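Local coordinates for nigritoxine (Vibrio nigripulchritudo, PDB 5M41), which is a bacterial toxin that acts on crustaceans and insects and has a fold described as new, at residues Ile360-Glu364 and Thr365-Ile369; Gly402-Lys406 and Ser407-Asn411. All coordinates share one frame; numbering follows the deposited sequence.

Interaction 1: residues Ile360-Glu364 and Thr365-Ile369; sequences ISIAE and TGVDI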
loop_
_atom_site.group_PDB
_atom_site.type_symbol
_atom_site.label_atom_id
_atom_site.label_comp_id
_atom_site.label_asym_id
_atom_site.label_seq_id
_atom_site.Cartn_x
_atom_site.Cartn_y
_atom_site.Cartn_z
ATOM N N ILE A 360 -7.756 -3.206 4.700
ATOM C CA ILE A 360 -6.379 -2.732 4.529
ATOM C C ILE A 360 -5.794 -3.542 3.395
ATOM O O ILE A 360 -5.901 -4.762 3.397
ATOM C CB ILE A 360 -5.530 -2.928 5.821
ATOM C CG1 ILE A 360 -6.229 -2.307 7.049
ATOM C CG2 ILE A 360 -4.124 -2.347 5.652
ATOM C CD1 ILE A 360 -6.451 -0.794 6.983
ATOM N N SER A 361 -5.221 -2.865 2.405
ATOM C CA SER A 361 -4.475 -3.548 1.349
ATOM C C SER A 361 -3.007 -3.239 1.534
ATOM O O SER A 361 -2.635 -2.105 1.835
ATOM C CB SER A 361 -4.919 -3.072 -0.032
ATOM O OG SER A 361 -6.317 -3.255 -0.205
ATOM N N ILE A 362 -2.171 -4.234 1.333
ATOM C CA ILE A 362 -0.737 -4.074 1.496
ATOM C C ILE A 362 -0.114 -4.231 0.107
ATOM O O ILE A 362 -0.334 -5.228 -0.565
ATOM C CB ILE A 362 -0.169 -5.087 2.529
ATOM C CG1 ILE A 362 -0.680 -4.747 3.946
ATOM C CG2 ILE A 362 1.364 -5.072 2.520
ATOM C CD1 ILE A 362 -0.458 -5.851 4.973
ATOM N N ALA A 363 0.602 -3.196 -0.341
ATOM C CA ALA A 363 1.287 -3.225 -1.604
ATOM C C ALA A 363 2.771 -3.400 -1.310
ATOM O O ALA A 363 3.167 -3.318 -0.152
ATOM C CB ALA A 363 1.051 -1.916 -2.362
ATOM N N GLU A 364 3.589 -3.629 -2.347
ATOM C CA GLU A 364 5.042 -3.674 -2.162
ATOM C C GLU A 364 5.559 -2.292 -1.720
ATOM O O GLU A 364 6.631 -2.183 -1.111
ATOM C CB GLU A 364 5.776 -4.127 -3.446
ATOM C CG GLU A 364 5.382 -5.498 -4.014
ATOM C CD GLU A 364 5.916 -6.704 -3.216
ATOM O OE1 GLU A 364 6.487 -6.538 -2.105
ATOM O OE2 GLU A 364 5.764 -7.860 -3.708
ATOM N N THR A 365 4.782 -1.253 -2.023
ATOM C CA THR A 365 5.197 0.128 -1.812
ATOM C C THR A 365 4.514 0.815 -0.633
ATOM O O THR A 365 4.804 1.974 -0.346
ATOM C CB THR A 365 4.921 0.970 -3.062
ATOM O OG1 THR A 365 3.556 0.785 -3.435
ATOM C CG2 THR A 365 5.844 0.557 -4.244
ATOM N N GLY A 366 3.606 0.131 0.059
ATOM C CA GLY A 366 2.829 0.820 1.091
ATOM C C GLY A 366 1.513 0.164 1.465
ATOM O O GLY A 366 1.322 -1.039 1.233
ATOM N N VAL A 367 0.609 0.947 2.053
ATOM C CA VAL A 367 -0.698 0.436 2.432
ATOM C C VAL A 367 -1.814 1.345 1.942
ATOM O O VAL A 367 -1.624 2.549 1.781
ATOM C CB VAL A 367 -0.860 0.214 3.964
ATOM C CG1 VAL A 367 0.302 -0.618 4.496
ATOM C CG2 VAL A 367 -0.926 1.546 4.697
ATOM N N ASP A 368 -2.973 0.744 1.686
ATOM C CA ASP A 368 -4.179 1.511 1.419
ATOM C C ASP A 368 -5.187 1.236 2.539
ATOM O O ASP A 368 -5.413 0.088 2.910
ATOM C CB ASP A 368 -4.805 1.072 0.103
ATOM C CG ASP A 368 -3.853 1.207 -1.089
ATOM O OD1 ASP A 368 -3.133 2.236 -1.222
ATOM O OD2 ASP A 368 -3.859 0.275 -1.932
ATOM N N ILE A 369 -5.801 2.290 3.041
ATOM C CA ILE A 369 -6.860 2.183 4.041
ATOM C C ILE A 369 -8.177 2.454 3.317
ATOM O O ILE A 369 -8.377 3.549 2.764
ATOM C CB ILE A 369 -6.623 3.179 5.199
ATOM C CG1 ILE A 369 -5.231 2.930 5.832
ATOM C CG2 ILE A 369 -7.754 3.060 6.234
ATOM C CD1 ILE A 369 -4.691 4.053 6.717
#
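The carboxylate of Asp368 meets Ser361 on one face of a tight β-hairpin: Ser361 CB approaches Asp368 OD2 at 4.0 Å, somewhat off the carboxylate plane. OD2 also bonds to Thr440 OG1 and Ala441 N, while OD1 takes Ser332 OG and Gln442 NE2, so four hydrogen bonds fix the rotation of this buried group. The peptide groups of Ser361 and Asp368 form a hydrogen-bonded antiparallel pair, Ser361 N to Asp368 O at 3.0 Å and Asp368 N to Ser361 O at 2.9 Å. Nearer the turn, Ala363 N donates to Gly366 O at 2.8 Å. Glu364 and Thr365, with the backbone angles of a type I turn, link the strands.

Ile360, Ile362, Val367 and Ile369 share the other face, which helices 386-396 and 406-415 cover. Ile362 CG1 lies 4.3 Å from Val367 CG1 in a non-hydrogen-bonded pair. Ile360 runs alongside Ile369 across the strands, and a bend in the Ile360 chain, chi2 -62°, turns CD1 toward this neighbour, where it touches Ile369 CG1 and CG2, each at 4.1 Å.

Interaction 2: residues Gly402-Lys406 and Ser407-Asn411; sequences GRPGK and SKIGN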
loop_
_atom_site.group_PDB
_atom_site.type_symbol
_atom_site.label_atom_id
_atom_site.label_comp_id
_atom_site.label_asym_id
_atom_site.label_seq_id
_atom_site.Cartn_x
_atom_site.Cartn_y
_atom_site.Cartn_z
ATOM N N GLY A 402 11.766 3.314 -2.079
ATOM C CA GLY A 402 10.341 3.540 -1.781
ATOM C C GLY A 402 9.582 2.218 -1.917
ATOM O O GLY A 402 8.392 2.184 -2.252
ATOM N N ARG A 403 10.281 1.121 -1.662
ATOM C CA ARG A 403 9.725 -0.199 -1.919
ATOM C C ARG A 403 10.180 -1.180 -0.851
ATOM O O ARG A 403 11.004 -2.044 -1.099
ATOM C CB ARG A 403 10.139 -0.666 -3.305
ATOM C CG ARG A 403 9.422 -1.911 -3.762
ATOM C CD ARG A 403 9.727 -2.162 -5.220
ATOM N NE ARG A 403 8.916 -3.282 -5.655
ATOM C CZ ARG A 403 7.806 -3.158 -6.378
ATOM N NH1 ARG A 403 7.406 -1.949 -6.769
ATOM N NH2 ARG A 403 7.114 -4.245 -6.714
ATOM N N PRO A 404 9.658 -1.029 0.362
ATOM C CA PRO A 404 10.106 -1.911 1.420
ATOM C C PRO A 404 9.713 -3.376 1.181
ATOM O O PRO A 404 10.354 -4.279 1.730
ATOM C CB PRO A 404 9.375 -1.375 2.655
ATOM C CG PRO A 404 8.969 -0.003 2.299
ATOM C CD PRO A 404 8.677 -0.046 0.841
ATOM N N GLY A 405 8.671 -3.605 0.378
ATOM C CA GLY A 405 8.213 -4.962 0.099
ATOM C C GLY A 405 7.083 -5.371 1.034
ATOM O O GLY A 405 7.023 -4.916 2.178
ATOM N N LYS A 406 6.219 -6.263 0.545
ATOM C CA LYS A 406 4.993 -6.692 1.252
ATOM C C LYS A 406 5.272 -7.341 2.606
ATOM O O LYS A 406 4.610 -7.051 3.595
ATOM C CB LYS A 406 4.193 -7.652 0.367
ATOM C CG LYS A 406 3.376 -6.956 -0.704
ATOM C CD LYS A 406 2.444 -7.935 -1.421
ATOM C CE LYS A 406 1.868 -7.288 -2.669
ATOM N NZ LYS A 406 0.911 -8.179 -3.377
ATOM N N SER A 407 6.302 -8.169 2.641
ATOM C CA SER A 407 6.678 -8.880 3.840
ATOM C C SER A 407 7.151 -7.946 4.968
ATOM O O SER A 407 6.650 -8.033 6.083
ATOM C CB SER A 407 7.725 -9.939 3.486
ATOM O OG SER A 407 8.446 -10.320 4.634
ATOM N N LYS A 408 8.088 -7.040 4.675
ATOM C CA LYS A 408 8.506 -6.019 5.653
ATOM C C LYS A 408 7.346 -5.147 6.135
ATOM O O LYS A 408 7.226 -4.867 7.327
ATOM C CB LYS A 408 9.600 -5.112 5.082
ATOM C CG LYS A 408 11.030 -5.589 5.331
ATOM C CD LYS A 408 12.011 -4.614 4.689
ATOM C CE LYS A 408 13.459 -4.945 5.004
ATOM N NZ LYS A 408 13.914 -6.166 4.297
ATOM N N ILE A 409 6.483 -4.716 5.219
ATOM C CA ILE A 409 5.341 -3.907 5.637
ATOM C C ILE A 409 4.421 -4.724 6.547
ATOM O O ILE A 409 4.056 -4.267 7.639
ATOM C CB ILE A 409 4.571 -3.310 4.438
ATOM C CG1 ILE A 409 5.462 -2.282 3.715
ATOM C CG2 ILE A 409 3.292 -2.678 4.918
ATOM C CD1 ILE A 409 5.056 -1.980 2.286
ATOM N N GLY A 410 4.073 -5.937 6.118
ATOM C CA GLY A 410 3.206 -6.799 6.926
ATOM C C GLY A 410 3.749 -7.028 8.335
ATOM O O GLY A 410 3.007 -6.941 9.321
ATOM N N ASN A 411 5.045 -7.322 8.421
ATOM C CA ASN A 411 5.736 -7.533 9.703
ATOM C C ASN A 411 5.752 -6.296 10.591
ATOM O O ASN A 411 5.605 -6.401 11.810
ATOM C CB ASN A 411 7.170 -8.004 9.472
ATOM C CG ASN A 411 7.240 -9.373 8.827
ATOM O OD1 ASN A 411 6.229 -10.066 8.688
ATOM N ND2 ASN A 411 8.443 -9.774 8.437
HETATM O O HOH W 1 9.591 -6.956 2.126
#
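Pro404 and Ile409 close over the start of helix 406-415, with Pro404 CB set against Ile409 CG1 at 4.2 Å. Gly405, the N-cap residue, follows Pro404 in the chain, and the apolar contact spans the helix start beside it. With phi at 95° and psi at 151°, a CB on Gly405 would be jammed against the Pro404 carbonyl O, which suits glycine here. The ethyl arm of Ile409 runs past the Gly405 carbonyl: Ile409 CG1 comes within 3.4 Å of Gly405 O, and CD1 follows at nearly the same distance. Placing CG1 anti to the carbonyl carbon (chi1 -67°) sends that arm back toward the preceding loop. The same Gly405 O accepts the first helical bond, from Ile409 N at 3.1 Å.

Lys406, with the largest surface buried here, contributes mostly through its backbone. Its carbonyl O takes Gly410 N at 2.8 Å, the next rung of the helical ladder. Its side chain leads away from the helix, extended beyond CG, and NZ makes a long, weak ion pair with Glu274.

On the flank, Lys408 lays its methylenes alongside the Pro404 carbonyl, with CD 3.4 Å from Pro404 O, before its chain bends at the last torsion and NZ forms a salt bridge with Asp617. A water completes this corner. It donates to Pro404 O at 2.8 Å and accepts from Lys408 N at 3.0 Å, so it gives a partner to an amide of the first turn that the glycine N-cap, lacking a side chain, cannot cap. Helix 386-396 packs on the apolar pair, Val395 touching both Pro404 and Ile409. With the residue just before the N-cap meeting the fourth residue after it, the arrangement is a hydrophobic staple at a helix N-terminus.

The centres of interactions 1 and 2 lie 9 Å apart, in the middle of the elongated chain. Interaction 1 comes first along the sequence; helices 373-382 and 386-396 intervene before the loop and helix 406-415 of interaction 2, which returns to the hairpin. The two meet at the turn: Glu364 O probably accepts a hydrogen bond from Gly405 N (2.9 Å), and Glu364 OE1 probably one from Lys406 N (2.7 Å), giving the helix start an acidic partner. Ile409 joins both contacts, its CD1 lying 3.4 Å from Ala363 O while its side chain packs on Ile362 and Val367. Helix 406-415 is thereby anchored by its N-terminus to the hairpin of the six-stranded antiparallel sheet.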